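Local coordinates for enterobactin synthetase component F-related protein (Vibrio cholerae serotype O1, PDB 4OXI), which is an adenylation-domain protein that probably activates glycine with ATP, in a pathway that modifies lipopolysaccharide and gives resistance to antimicrobial peptides, at residues K248-N253 with L330-F335; L340-A345 with A376-A381; V356-G361 with V383-A388; V369-F374 with R387-E392; E407-G412 with V454-G459. One frame throughout, in Å; residues are numbered along the deposited sequence.

Contact 1: K248-N253 with L330-F335; sequences KLFPLN and LRLSFF
Phe250 and Phe334 form the tight half of this contact, a T-shaped pair whose centroids are 5.3 Å apart with planes at 83°. The edge of Phe334, through CE1 and CZ, meets one face of the Phe250 ring, and CE1 comes within 3.8 Å of Phe250 CD2. Beside the pair, the branches of Leu332 divide: CD2 packs against Phe250, while CD1 touches Leu252 CD2 at 3.8 Å. The other half is polar and looser. Arg331, extended from CG to NE, reaches across to the loop, and its NH2 gives Pro251 O a weak hydrogen bond of 3.3 Å, the oxygen lying at the guanidinium edge. A water bridges the same carbonyl to Arg331 NH1. The charge has a stronger partner in Asp256, which forms a salt bridge with NH2, while Pro251 and Asn253 border this side as exposed residues. The arrangement is a loop-on-sheet packing: the loop that follows helix 236-249 lays Phe250 and Leu252 on the apolar side chains of strand 332-336, within the AMP-binding region.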
# COMPACT_ATOMS: atom_id res chain seq x y z
N LYS A 248 13.67 6.81 -12.91
CA LYS A 248 14.23 7.75 -13.88
C LYS A 248 13.97 9.22 -13.54
O LYS A 248 14.83 10.06 -13.77
CB LYS A 248 13.83 7.39 -15.32
CG LYS A 248 12.48 7.92 -15.78
CD LYS A 248 12.56 8.22 -17.27
CE LYS A 248 11.21 8.61 -17.85
NZ LYS A 248 10.31 7.43 -17.97
N LEU A 249 12.81 9.52 -12.95
CA LEU A 249 12.56 10.88 -12.44
C LEU A 249 13.35 11.24 -11.18
O LEU A 249 13.81 12.37 -11.03
CB LEU A 249 11.07 11.08 -12.17
CG LEU A 249 10.23 11.40 -13.39
CD1 LEU A 249 8.81 11.67 -12.95
CD2 LEU A 249 10.81 12.60 -14.11
N PHE A 250 13.48 10.27 -10.27
CA PHE A 250 14.16 10.53 -9.00
C PHE A 250 15.15 9.42 -8.68
O PHE A 250 14.93 8.63 -7.75
CB PHE A 250 13.14 10.65 -7.88
CG PHE A 250 12.02 11.59 -8.19
CD1 PHE A 250 12.19 12.95 -8.07
CD2 PHE A 250 10.80 11.10 -8.62
CE1 PHE A 250 11.16 13.82 -8.36
CE2 PHE A 250 9.76 11.96 -8.91
CZ PHE A 250 9.94 13.32 -8.79
N PRO A 251 16.26 9.35 -9.43
CA PRO A 251 17.22 8.26 -9.24
C PRO A 251 17.92 8.32 -7.89
O PRO A 251 18.27 9.41 -7.42
CB PRO A 251 18.22 8.47 -10.38
CG PRO A 251 18.15 9.94 -10.68
CD PRO A 251 16.71 10.34 -10.43
N LEU A 252 18.13 7.17 -7.26
CA LEU A 252 18.88 7.11 -6.02
C LEU A 252 20.25 6.53 -6.32
O LEU A 252 20.48 6.04 -7.42
CB LEU A 252 18.19 6.18 -5.02
CG LEU A 252 16.74 6.49 -4.66
CD1 LEU A 252 16.19 5.51 -3.60
CD2 LEU A 252 16.65 7.92 -4.20
N ASN A 253 21.13 6.55 -5.34
CA ASN A 253 22.39 5.83 -5.45
C ASN A 253 22.53 4.89 -4.25
O ASN A 253 21.75 4.97 -3.30
CB ASN A 253 23.57 6.81 -5.47
CG ASN A 253 23.57 7.70 -4.26
OD1 ASN A 253 23.97 7.27 -3.19
ND2 ASN A 253 23.08 8.93 -4.41
N LEU A 330 17.47 14.32 4.80
CA LEU A 330 16.33 13.84 4.00
C LEU A 330 16.21 14.56 2.66
O LEU A 330 15.55 15.60 2.57
CB LEU A 330 15.02 14.02 4.78
CG LEU A 330 13.98 12.90 4.70
CD1 LEU A 330 12.59 13.42 5.02
CD2 LEU A 330 14.01 12.20 3.34
N ARG A 331 16.82 14.01 1.62
CA ARG A 331 16.93 14.75 0.35
C ARG A 331 15.72 14.55 -0.56
O ARG A 331 15.48 15.35 -1.46
CB ARG A 331 18.23 14.40 -0.38
CG ARG A 331 18.24 13.07 -1.12
CD ARG A 331 19.63 12.82 -1.73
NE ARG A 331 19.68 11.60 -2.53
CZ ARG A 331 19.23 11.51 -3.78
NH1 ARG A 331 18.69 12.57 -4.39
NH2 ARG A 331 19.31 10.36 -4.43
N LEU A 332 14.96 13.49 -0.31
CA LEU A 332 13.73 13.26 -1.06
C LEU A 332 12.58 12.83 -0.16
O LEU A 332 12.65 11.76 0.47
CB LEU A 332 13.96 12.22 -2.17
CG LEU A 332 14.66 12.64 -3.46
CD1 LEU A 332 15.15 11.42 -4.22
CD2 LEU A 332 13.73 13.47 -4.35
N SER A 333 11.53 13.64 -0.12
CA SER A 333 10.35 13.39 0.71
C SER A 333 9.16 13.18 -0.20
O SER A 333 8.76 14.11 -0.92
CB SER A 333 10.06 14.59 1.60
OG SER A 333 11.04 14.73 2.62
N PHE A 334 8.59 11.98 -0.19
CA PHE A 334 7.38 11.75 -0.98
C PHE A 334 6.18 11.60 -0.05
O PHE A 334 6.28 10.99 1.02
CB PHE A 334 7.50 10.48 -1.82
CG PHE A 334 8.61 10.50 -2.85
CD1 PHE A 334 8.36 10.92 -4.14
CD2 PHE A 334 9.88 10.03 -2.53
CE1 PHE A 334 9.38 10.91 -5.11
CE2 PHE A 334 10.88 10.01 -3.47
CZ PHE A 334 10.63 10.45 -4.77
N PHE A 335 5.03 12.13 -0.46
CA PHE A 335 3.80 11.93 0.28
C PHE A 335 2.70 11.46 -0.67
O PHE A 335 2.60 11.95 -1.80
CB PHE A 335 3.40 13.19 1.03
CG PHE A 335 4.40 13.59 2.08
CD1 PHE A 335 4.54 12.84 3.25
CD2 PHE A 335 5.25 14.66 1.89
CE1 PHE A 335 5.49 13.18 4.22
CE2 PHE A 335 6.20 15.01 2.85
CZ PHE A 335 6.32 14.26 4.01
O HOH W 1 17.69 11.94 -7.19

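Contact 2: L340-A345 with A376-A381; sequences LLHDLA and AHSGMA
A chi1 of -176° swings the His342 imidazole away from the backbone N and out from the first turn of helix 342-352 over the loop 376-381, while Ser378 turns OG between its own N and carbonyl carbon (chi1 77°), on the side of the ring. The two side chains do not bond directly. A water lying in the imidazole plane joins them, 2.8 Å from His342 ND1 and 2.7 Å from Ser378 OG. The same hydroxyl accepts from Met380 N, closing an ST turn that shapes the loop. At the far edge of the ring, His342 CE1 lies 3.4 Å from Ala376 O, and Met380 O approaches CB and CG obliquely. The backbone adds one fairly straight bond, His342 N to Ala381 O at 3.1 Å, the donor standing 44° out of the carbonyl plane. Leu341 CD2 also comes close to that oxygen, at 3.2 Å. Chemically, then, the loop offers carbonyl oxygens and a hydrated hydroxyl to the helix start: Ala381 O satisfies a first-turn amide, and the water ties the imidazole to the ST turn.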
# COMPACT_ATOMS: atom_id res chain seq x y z
N LEU A 340 -2.45 16.82 0.15
CA LEU A 340 -1.28 17.44 0.77
C LEU A 340 -1.55 18.93 0.89
O LEU A 340 -1.74 19.61 -0.12
CB LEU A 340 -0.03 17.18 -0.07
CG LEU A 340 1.29 17.75 0.44
CD1 LEU A 340 1.58 17.21 1.83
CD2 LEU A 340 2.42 17.40 -0.51
N LEU A 341 -1.59 19.44 2.11
CA LEU A 341 -1.84 20.87 2.28
C LEU A 341 -0.56 21.68 2.14
O LEU A 341 0.51 21.23 2.57
CB LEU A 341 -2.52 21.15 3.61
CG LEU A 341 -4.02 20.95 3.46
CD1 LEU A 341 -4.75 21.26 4.73
CD2 LEU A 341 -4.52 21.86 2.36
N HIS A 342 -0.67 22.85 1.52
CA HIS A 342 0.48 23.68 1.24
C HIS A 342 1.27 23.95 2.50
O HIS A 342 2.51 23.80 2.52
CB HIS A 342 0.08 25.00 0.59
CG HIS A 342 1.24 25.85 0.19
ND1 HIS A 342 1.80 25.80 -1.07
CD2 HIS A 342 2.00 26.72 0.91
CE1 HIS A 342 2.83 26.63 -1.12
NE2 HIS A 342 2.97 27.19 0.06
N ASP A 343 0.56 24.34 3.56
CA ASP A 343 1.18 24.68 4.84
C ASP A 343 1.90 23.50 5.49
O ASP A 343 2.93 23.68 6.16
CB ASP A 343 0.15 25.29 5.80
CG ASP A 343 -0.35 26.66 5.33
OD1 ASP A 343 0.39 27.35 4.59
OD2 ASP A 343 -1.49 27.05 5.71
N LEU A 344 1.37 22.29 5.31
CA LEU A 344 2.06 21.10 5.79
C LEU A 344 3.32 20.84 4.99
O LEU A 344 4.39 20.59 5.54
CB LEU A 344 1.16 19.88 5.72
CG LEU A 344 0.08 19.73 6.79
CD1 LEU A 344 -0.51 18.34 6.69
CD2 LEU A 344 0.66 20.00 8.18
N ALA A 345 3.21 20.91 3.66
CA ALA A 345 4.36 20.62 2.84
C ALA A 345 5.44 21.66 3.12
O ALA A 345 6.64 21.34 3.12
CB ALA A 345 3.99 20.60 1.37
N ALA A 376 7.17 26.06 -3.18
CA ALA A 376 6.90 26.96 -2.06
C ALA A 376 6.21 28.27 -2.49
O ALA A 376 5.40 28.83 -1.76
CB ALA A 376 8.18 27.28 -1.32
N HIS A 377 6.54 28.73 -3.70
CA HIS A 377 6.05 30.01 -4.20
C HIS A 377 4.88 29.87 -5.17
O HIS A 377 4.89 30.48 -6.25
CB HIS A 377 7.19 30.77 -4.89
CG HIS A 377 8.40 30.96 -4.03
ND1 HIS A 377 8.37 31.68 -2.86
CD2 HIS A 377 9.67 30.52 -4.17
CE1 HIS A 377 9.58 31.68 -2.31
NE2 HIS A 377 10.38 30.98 -3.09
N SER A 378 3.88 29.07 -4.81
CA SER A 378 2.75 28.83 -5.70
C SER A 378 1.59 29.70 -5.27
O SER A 378 0.71 30.01 -6.07
CB SER A 378 2.32 27.36 -5.65
OG SER A 378 1.57 27.11 -4.47
N GLY A 379 1.59 30.08 -4.00
CA GLY A 379 0.48 30.81 -3.42
C GLY A 379 -0.86 30.11 -3.56
O GLY A 379 -1.87 30.77 -3.81
N MET A 380 -0.87 28.78 -3.41
CA MET A 380 -2.12 28.00 -3.41
C MET A 380 -2.35 27.37 -2.04
O MET A 380 -1.41 27.23 -1.26
CB MET A 380 -2.07 26.89 -4.48
CG MET A 380 -1.65 27.34 -5.86
SD MET A 380 -1.43 25.96 -7.01
CE MET A 380 -3.06 25.22 -6.97
N ALA A 381 -3.58 26.96 -1.76
CA ALA A 381 -3.88 26.37 -0.45
C ALA A 381 -3.54 24.88 -0.35
O ALA A 381 -3.32 24.34 0.75
CB ALA A 381 -5.33 26.60 -0.09
O HOH W 2 1.07 24.60 -3.50

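Contact 3: V356-G361 with V383-A388; sequences VINLYG and VPIGRA. With GAP (glycyl-adenosine-5'-phosphate), chain B.
Asn358 and Ile385 meet at the adenine of glycyl-adenosine-5'-phosphate. The exocyclic N6 of the ligand is gripped twice, by Leu359 O at 2.7 Å and by Asn358 OD1 at 2.9 Å, while Ile385 CG2 lies 3.6 Å from ligand N1. Tyr360 turns the edge of its ring to the purine, with CD1 nearest C5, and its side chain runs beside that of Ile385, pointing the same way. Ile385 CD1 sits over one face of the phenol ring, a CH-pi contact 4.0 Å from the centroid, and CG2 touches Tyr360 CB. In the second shell, Asn358 ND2 donates to Pro384 O at 2.9 Å, the donor 56° out of the carbonyl plane. This bond helps fix the amide rotation, leaving OD1 turned to the adenine; Asp452 similarly holds the phenol through Tyr360 OH. Strand 356-360 is flanked by the parallel strand 332-336 and the antiparallel strand 370-373, while Ile385 and Gly386 make a classic beta bulge facing Leu461 of strand 460-466.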
# COMPACT_ATOMS: atom_id res chain seq x y z
N VAL A 356 10.25 18.12 -1.90
CA VAL A 356 9.08 17.42 -1.39
C VAL A 356 8.23 17.10 -2.61
O VAL A 356 8.01 17.97 -3.44
CB VAL A 356 8.30 18.32 -0.43
CG1 VAL A 356 6.97 17.71 -0.08
CG2 VAL A 356 9.12 18.59 0.85
N ILE A 357 7.78 15.85 -2.74
CA ILE A 357 7.06 15.42 -3.94
C ILE A 357 5.68 14.90 -3.57
O ILE A 357 5.57 14.00 -2.73
CB ILE A 357 7.82 14.28 -4.66
CG1 ILE A 357 9.29 14.64 -4.90
CG2 ILE A 357 7.13 13.90 -5.96
CD1 ILE A 357 9.47 15.92 -5.67
N ASN A 358 4.63 15.45 -4.17
CA ASN A 358 3.27 14.95 -3.95
C ASN A 358 3.05 13.82 -4.94
O ASN A 358 3.29 14.01 -6.13
CB ASN A 358 2.23 16.07 -4.17
CG ASN A 358 0.83 15.69 -3.67
OD1 ASN A 358 0.65 14.70 -2.96
ND2 ASN A 358 -0.17 16.50 -4.02
N LEU A 359 2.62 12.65 -4.48
CA LEU A 359 2.33 11.54 -5.39
C LEU A 359 0.86 11.20 -5.28
O LEU A 359 0.33 11.19 -4.17
CB LEU A 359 3.14 10.29 -5.03
CG LEU A 359 4.65 10.25 -5.19
CD1 LEU A 359 5.23 8.87 -4.76
CD2 LEU A 359 4.99 10.54 -6.61
N TYR A 360 0.22 10.90 -6.41
CA TYR A 360 -1.19 10.50 -6.39
C TYR A 360 -1.43 9.21 -7.18
O TYR A 360 -0.86 9.01 -8.25
CB TYR A 360 -2.13 11.61 -6.92
CG TYR A 360 -3.44 11.05 -7.43
CD1 TYR A 360 -4.55 10.94 -6.59
CD2 TYR A 360 -3.57 10.59 -8.74
CE1 TYR A 360 -5.75 10.39 -7.06
CE2 TYR A 360 -4.75 10.03 -9.21
CZ TYR A 360 -5.83 9.94 -8.36
OH TYR A 360 -7.01 9.39 -8.83
N GLY A 361 -2.32 8.37 -6.66
CA GLY A 361 -2.81 7.22 -7.39
C GLY A 361 -3.48 6.22 -6.46
O GLY A 361 -3.21 6.20 -5.25
N VAL A 383 -1.41 21.41 -2.46
CA VAL A 383 -0.43 21.02 -3.45
C VAL A 383 -1.14 20.22 -4.53
O VAL A 383 -1.88 19.28 -4.22
CB VAL A 383 0.68 20.17 -2.81
CG1 VAL A 383 1.73 19.78 -3.83
CG2 VAL A 383 1.31 20.92 -1.64
N PRO A 384 -0.96 20.61 -5.79
CA PRO A 384 -1.53 19.86 -6.93
C PRO A 384 -1.07 18.40 -6.91
O PRO A 384 0.01 18.13 -6.38
CB PRO A 384 -0.93 20.56 -8.15
CG PRO A 384 -0.58 21.97 -7.66
CD PRO A 384 -0.24 21.83 -6.21
N ILE A 385 -1.85 17.49 -7.48
CA ILE A 385 -1.38 16.12 -7.66
C ILE A 385 -0.56 16.01 -8.95
O ILE A 385 0.11 15.01 -9.20
CB ILE A 385 -2.54 15.09 -7.66
CG1 ILE A 385 -3.63 15.47 -8.66
CG2 ILE A 385 -3.15 14.97 -6.27
CD1 ILE A 385 -4.66 14.32 -8.88
N GLY A 386 -0.63 17.05 -9.77
CA GLY A 386 0.37 17.23 -10.83
C GLY A 386 -0.02 16.65 -12.17
O GLY A 386 -1.13 16.87 -12.68
N ARG A 387 0.91 15.92 -12.76
CA ARG A 387 0.66 15.27 -14.04
C ARG A 387 1.24 13.87 -14.05
O ARG A 387 2.04 13.51 -13.18
CB ARG A 387 1.26 16.11 -15.18
CG ARG A 387 2.67 16.59 -14.91
CD ARG A 387 3.32 17.22 -16.17
NE ARG A 387 2.57 18.37 -16.65
CZ ARG A 387 2.12 18.49 -17.90
NH1 ARG A 387 1.42 19.57 -18.26
NH2 ARG A 387 2.37 17.54 -18.79
N ALA A 388 0.84 13.09 -15.05
CA ALA A 388 1.17 11.68 -15.12
C ALA A 388 2.62 11.46 -15.47
O ALA A 388 3.23 12.29 -16.13
CB ALA A 388 0.28 10.99 -16.15
N GAP B . -1.49 3.90 -3.74
CA GAP B . -1.46 5.05 -2.79
C GAP B . -2.80 5.08 -2.08
O GAP B . -3.07 5.90 -1.22
PA GAP B . -5.24 3.84 -1.88
O1A GAP B . -5.89 2.95 -2.91
O2A GAP B . -5.14 3.40 -0.43
O3A GAP B . -3.78 4.09 -2.49
C5' GAP B . -6.33 5.79 -3.25
O5' GAP B . -6.00 5.26 -1.97
C4' GAP B . -7.08 7.09 -3.06
O4' GAP B . -6.35 7.94 -2.17
C3' GAP B . -7.19 7.92 -4.33
O3' GAP B . -8.29 7.49 -5.13
C2' GAP B . -7.36 9.32 -3.78
O2' GAP B . -8.69 9.51 -3.30
C1' GAP B . -6.54 9.31 -2.51
N9 GAP B . -5.22 9.92 -2.78
C8 GAP B . -4.09 9.25 -3.06
N7 GAP B . -3.05 10.10 -3.23
C5 GAP B . -3.52 11.35 -3.08
C6 GAP B . -2.96 12.72 -3.15
N6 GAP B . -1.64 12.91 -3.41
N1 GAP B . -3.80 13.75 -2.93
C2 GAP B . -5.12 13.57 -2.66
N3 GAP B . -5.69 12.35 -2.58
C4 GAP B . -4.96 11.23 -2.77

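Contact 4: V369-F374 with R387-E392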
# COMPACT_ATOMS: atom_id res chain seq x y z
N VAL A 369 0.23 7.39 -9.92
CA VAL A 369 0.20 7.58 -11.36
C VAL A 369 0.54 9.02 -11.77
O VAL A 369 0.90 9.28 -12.91
CB VAL A 369 -1.16 7.13 -11.98
CG1 VAL A 369 -2.28 8.04 -11.54
CG2 VAL A 369 -1.08 7.05 -13.49
N THR A 370 0.43 9.96 -10.83
CA THR A 370 0.90 11.31 -11.07
C THR A 370 1.79 11.78 -9.94
O THR A 370 1.82 11.17 -8.86
CB THR A 370 -0.25 12.32 -11.19
OG1 THR A 370 -0.79 12.56 -9.88
CG2 THR A 370 -1.34 11.83 -12.15
N TYR A 371 2.48 12.88 -10.19
CA TYR A 371 3.39 13.46 -9.22
C TYR A 371 3.48 14.97 -9.45
O TYR A 371 3.22 15.45 -10.56
CB TYR A 371 4.79 12.88 -9.37
CG TYR A 371 5.53 13.47 -10.55
CD1 TYR A 371 6.50 14.46 -10.36
CD2 TYR A 371 5.26 13.06 -11.85
CE1 TYR A 371 7.17 15.02 -11.44
CE2 TYR A 371 5.93 13.62 -12.93
CZ TYR A 371 6.89 14.59 -12.72
OH TYR A 371 7.56 15.14 -13.78
N HIS A 372 3.88 15.69 -8.42
CA HIS A 372 4.07 17.11 -8.53
C HIS A 372 5.12 17.57 -7.53
O HIS A 372 4.97 17.33 -6.34
CB HIS A 372 2.77 17.84 -8.22
CG HIS A 372 2.85 19.31 -8.44
ND1 HIS A 372 2.94 19.87 -9.70
CD2 HIS A 372 2.87 20.35 -7.56
CE1 HIS A 372 3.01 21.18 -9.58
NE2 HIS A 372 2.97 21.50 -8.30
N ARG A 373 6.19 18.23 -8.00
CA ARG A 373 7.15 18.80 -7.06
C ARG A 373 6.55 20.00 -6.35
O ARG A 373 6.08 20.95 -6.99
CB ARG A 373 8.45 19.22 -7.75
CG ARG A 373 9.20 18.09 -8.39
CD ARG A 373 10.58 18.53 -8.90
NE ARG A 373 11.16 17.48 -9.72
CZ ARG A 373 10.77 17.22 -10.97
NH1 ARG A 373 11.35 16.23 -11.65
NH2 ARG A 373 9.82 17.95 -11.55
N PHE A 374 6.56 19.96 -5.02
CA PHE A 374 6.05 21.05 -4.23
C PHE A 374 6.82 22.34 -4.54
O PHE A 374 8.06 22.35 -4.51
CB PHE A 374 6.18 20.72 -2.75
CG PHE A 374 5.85 21.85 -1.84
CD1 PHE A 374 4.56 22.34 -1.76
CD2 PHE A 374 6.84 22.43 -1.05
CE1 PHE A 374 4.25 23.39 -0.90
CE2 PHE A 374 6.54 23.49 -0.19
CZ PHE A 374 5.24 23.96 -0.11
N ARG A 387 0.91 15.92 -12.76
CA ARG A 387 0.66 15.27 -14.04
C ARG A 387 1.24 13.87 -14.05
O ARG A 387 2.04 13.51 -13.18
CB ARG A 387 1.26 16.11 -15.18
CG ARG A 387 2.67 16.59 -14.91
CD ARG A 387 3.32 17.22 -16.17
NE ARG A 387 2.57 18.37 -16.65
CZ ARG A 387 2.12 18.49 -17.90
NH1 ARG A 387 1.42 19.57 -18.26
NH2 ARG A 387 2.37 17.54 -18.79
N ALA A 388 0.84 13.09 -15.05
CA ALA A 388 1.17 11.68 -15.12
C ALA A 388 2.62 11.46 -15.47
O ALA A 388 3.23 12.29 -16.13
CB ALA A 388 0.28 10.99 -16.15
N PHE A 389 3.16 10.32 -15.04
CA PHE A 389 4.49 9.91 -15.47
C PHE A 389 4.53 9.73 -16.98
O PHE A 389 5.51 10.06 -17.61
CB PHE A 389 4.87 8.60 -14.79
CG PHE A 389 4.99 8.70 -13.30
CD1 PHE A 389 5.94 9.52 -12.73
CD2 PHE A 389 4.16 7.96 -12.47
CE1 PHE A 389 6.06 9.62 -11.35
CE2 PHE A 389 4.28 8.05 -11.08
CZ PHE A 389 5.23 8.88 -10.53
N GLU A 390 3.46 9.19 -17.54
CA GLU A 390 3.38 8.91 -18.97
C GLU A 390 2.22 9.66 -19.60
O GLU A 390 1.12 9.66 -19.06
CB GLU A 390 3.15 7.42 -19.20
CG GLU A 390 4.23 6.55 -18.60
CD GLU A 390 4.04 5.09 -18.95
OE1 GLU A 390 2.98 4.52 -18.58
OE2 GLU A 390 4.95 4.53 -19.60
N GLU A 391 2.45 10.30 -20.75
CA GLU A 391 1.36 11.00 -21.41
C GLU A 391 0.38 9.97 -21.95
O GLU A 391 0.71 8.79 -22.05
CB GLU A 391 1.87 11.96 -22.50
CG GLU A 391 2.64 13.21 -21.96
CD GLU A 391 1.73 14.37 -21.48
OE1 GLU A 391 2.18 15.54 -21.55
OE2 GLU A 391 0.59 14.14 -21.02
N GLU A 392 -0.85 10.42 -22.23
CA GLU A 392 -1.95 9.57 -22.71
C GLU A 392 -2.56 8.64 -21.67
O GLU A 392 -3.30 7.72 -22.02
CB GLU A 392 -1.56 8.78 -23.96
CG GLU A 392 -0.99 9.65 -25.07
CD GLU A 392 -0.88 8.93 -26.40
OE1 GLU A 392 -0.62 7.70 -26.41
OE2 GLU A 392 -1.06 9.60 -27.44
O HOH W 3 1.43 8.03 -15.35
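Val369 O is held by two donors: Phe389 N, at 3.3 Å, and a water at 2.8 Å that in turn accepts from Glu390 N. Ala388 CA adds a CA-H...O contact to the same carbonyl, which thereby ties the start of strand 370-373 to the turn after strand 387-388. Two residues further on, Tyr371 and Arg387 form an antiparallel hydrogen-bonded pair, with Tyr371 N donating to Arg387 O at 3.1 Å and Arg387 N returning a bond to Tyr371 O. Between these bonds Thr370 and Ala388 form a non-hydrogen-bonded pair, drawn together to 4.1 Å between CA atoms.

The rings of Tyr371 and Phe389 lie almost parallel, 6° apart, yet slid so far that they barely overlap; the contact runs between Tyr371 CD2 and Phe389 CE1, 3.6 Å from each other. Tyr371 reaches it with CG between its N and carbonyl carbon (chi1 77°). Leu249 of helix 236-249 packs against both rings. Thr370 sends its hydroxyl elsewhere, to Ile385 O, and its CG2 rests near Ala388 N. The Arg387 guanidinium meets Glu391 OE1 in its own plane, a long and weak ion pair. Val369 and Thr370 both face Tyr360, a classic beta bulge, and the whole is a short antiparallel ladder at the margin of a mixed sheet, where strand 387-388 is the outermost strand.

Contact 5: E407-G412 with V454-G459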
# COMPACT_ATOMS: atom_id res chain seq x y z
N GLU A 407 -4.44 15.87 -22.26
CA GLU A 407 -3.67 16.71 -23.19
C GLU A 407 -4.56 17.66 -23.99
O GLU A 407 -4.07 18.66 -24.51
CB GLU A 407 -2.90 15.82 -24.17
CG GLU A 407 -1.86 14.88 -23.53
CD GLU A 407 -2.47 13.68 -22.77
OE1 GLU A 407 -3.69 13.39 -22.91
OE2 GLU A 407 -1.71 13.02 -22.01
N SER A 408 -5.85 17.34 -24.09
CA SER A 408 -6.81 18.15 -24.84
C SER A 408 -7.68 19.03 -23.94
O SER A 408 -8.35 19.95 -24.40
CB SER A 408 -7.74 17.26 -25.67
OG SER A 408 -7.02 16.48 -26.61
N ALA A 409 -7.70 18.73 -22.65
CA ALA A 409 -8.59 19.45 -21.74
C ALA A 409 -8.13 20.89 -21.54
O ALA A 409 -6.94 21.14 -21.36
CB ALA A 409 -8.67 18.74 -20.41
N PRO A 410 -9.08 21.83 -21.56
CA PRO A 410 -8.77 23.26 -21.44
C PRO A 410 -8.61 23.68 -19.99
O PRO A 410 -9.03 22.93 -19.10
CB PRO A 410 -10.01 23.93 -22.04
CG PRO A 410 -11.13 22.97 -21.67
CD PRO A 410 -10.52 21.58 -21.74
N GLU A 411 -8.03 24.85 -19.76
CA GLU A 411 -7.90 25.41 -18.42
C GLU A 411 -9.25 25.37 -17.70
O GLU A 411 -10.28 25.63 -18.31
CB GLU A 411 -7.38 26.86 -18.49
CG GLU A 411 -7.53 27.67 -17.18
CD GLU A 411 -6.39 27.43 -16.19
OE1 GLU A 411 -5.46 26.68 -16.53
OE2 GLU A 411 -6.42 27.99 -15.07
N GLY A 412 -9.21 25.00 -16.42
CA GLY A 412 -10.40 24.96 -15.58
C GLY A 412 -11.30 23.74 -15.72
O GLY A 412 -12.27 23.61 -14.97
N VAL A 454 -11.39 16.08 -9.93
CA VAL A 454 -10.24 16.96 -10.11
C VAL A 454 -10.55 18.17 -10.98
O VAL A 454 -11.57 18.21 -11.67
CB VAL A 454 -9.06 16.22 -10.76
CG1 VAL A 454 -8.68 15.00 -9.94
CG2 VAL A 454 -9.41 15.83 -12.18
N THR A 455 -9.66 19.16 -10.93
CA THR A 455 -9.69 20.25 -11.90
C THR A 455 -8.32 20.44 -12.55
O THR A 455 -7.29 20.23 -11.91
CB THR A 455 -10.18 21.58 -11.26
OG1 THR A 455 -10.27 22.59 -12.27
CG2 THR A 455 -9.22 22.04 -10.20
N LYS A 456 -8.30 20.80 -13.83
CA LYS A 456 -7.04 21.11 -14.50
C LYS A 456 -6.77 22.61 -14.41
O LYS A 456 -7.53 23.42 -14.94
CB LYS A 456 -7.05 20.67 -15.96
CG LYS A 456 -5.71 20.86 -16.64
CD LYS A 456 -5.73 20.31 -18.05
CE LYS A 456 -4.40 20.54 -18.76
NZ LYS A 456 -4.47 20.11 -20.19
N SER A 457 -5.69 22.98 -13.74
CA SER A 457 -5.39 24.38 -13.52
C SER A 457 -3.92 24.63 -13.75
O SER A 457 -3.08 23.93 -13.18
CB SER A 457 -5.77 24.79 -12.10
OG SER A 457 -5.47 26.16 -11.89
N ASN A 458 -3.61 25.61 -14.60
CA ASN A 458 -2.24 25.95 -14.94
C ASN A 458 -1.44 24.72 -15.39
O ASN A 458 -0.25 24.59 -15.11
CB ASN A 458 -1.55 26.68 -13.77
CG ASN A 458 -0.42 27.61 -14.23
OD1 ASN A 458 -0.20 27.80 -15.42
ND2 ASN A 458 0.28 28.20 -13.26
N GLY A 459 -2.11 23.81 -16.09
CA GLY A 459 -1.44 22.64 -16.64
C GLY A 459 -1.29 21.44 -15.71
O GLY A 459 -0.76 20.40 -16.13
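Lys456 lies fully extended along the loop 407-412, every torsion from chi1 to chi4 close to 180°, and this carries NZ to Ala409 O at 2.9 Å. The ammonium group lies 19° from the carbonyl plane. On the way, Lys456 CD passes the methyl of Ala409, 4.1 Å from its CB, so the aliphatic part of the chain packs while the tip bonds. The same NZ also donates to Phe406 O and makes a cation-pi contact with the Phe406 ring, so the ammonium group has two carbonyl oxygens and an aromatic ring as partners.

Glu411 takes the contrary shape. CG is anti to the backbone N (chi1 166°), but the chain bends at chi2 (84°), and although CB points away from strand 445-457 the carboxylate folds back to it. OE1 accepts from Asn458 N at 2.9 Å through its syn lone pair, while OE2 stays 3.8 Å from Ser457 OG. Between these two side-chain bonds a backbone bond joins Gly412 N to Lys456 O at 2.7 Å, nearly along the C=O axis. Gly412 has positive phi, which favours glycine. Thr455 OG1 lies 3.5 Å from Gly412 O and makes a weak hydrogen bond to Tyr413 O. The loop connects strands 403-405 and 416-419 of an antiparallel sheet, and rests on the end of strand 445-457, which pairs with 416-419 and turns at Asn458 and Gly459 into strand 460-466.

Contact 3 is the buried one and the one that touches the ligand; contacts 1 and 4 are partly buried, and contacts 2 and 5 lie at the surface. Contacts 1, 3 and 4 share one mixed sheet, bonded from strand 332-336 to 356-360 and on to 370-373, and contacts 3 and 4 both include strand 387-388. Contact 2 joins this group where Leu340 bonds to Val383 and His342 meets Phe374. Contact 5 belongs to a separate antiparallel sheet, reached through Glu392 to Glu407. Aromatic packing is prominent in contacts 1 and 4, whereas the surface pair relies on carbonyl acceptors, one with water and one with charged side chains.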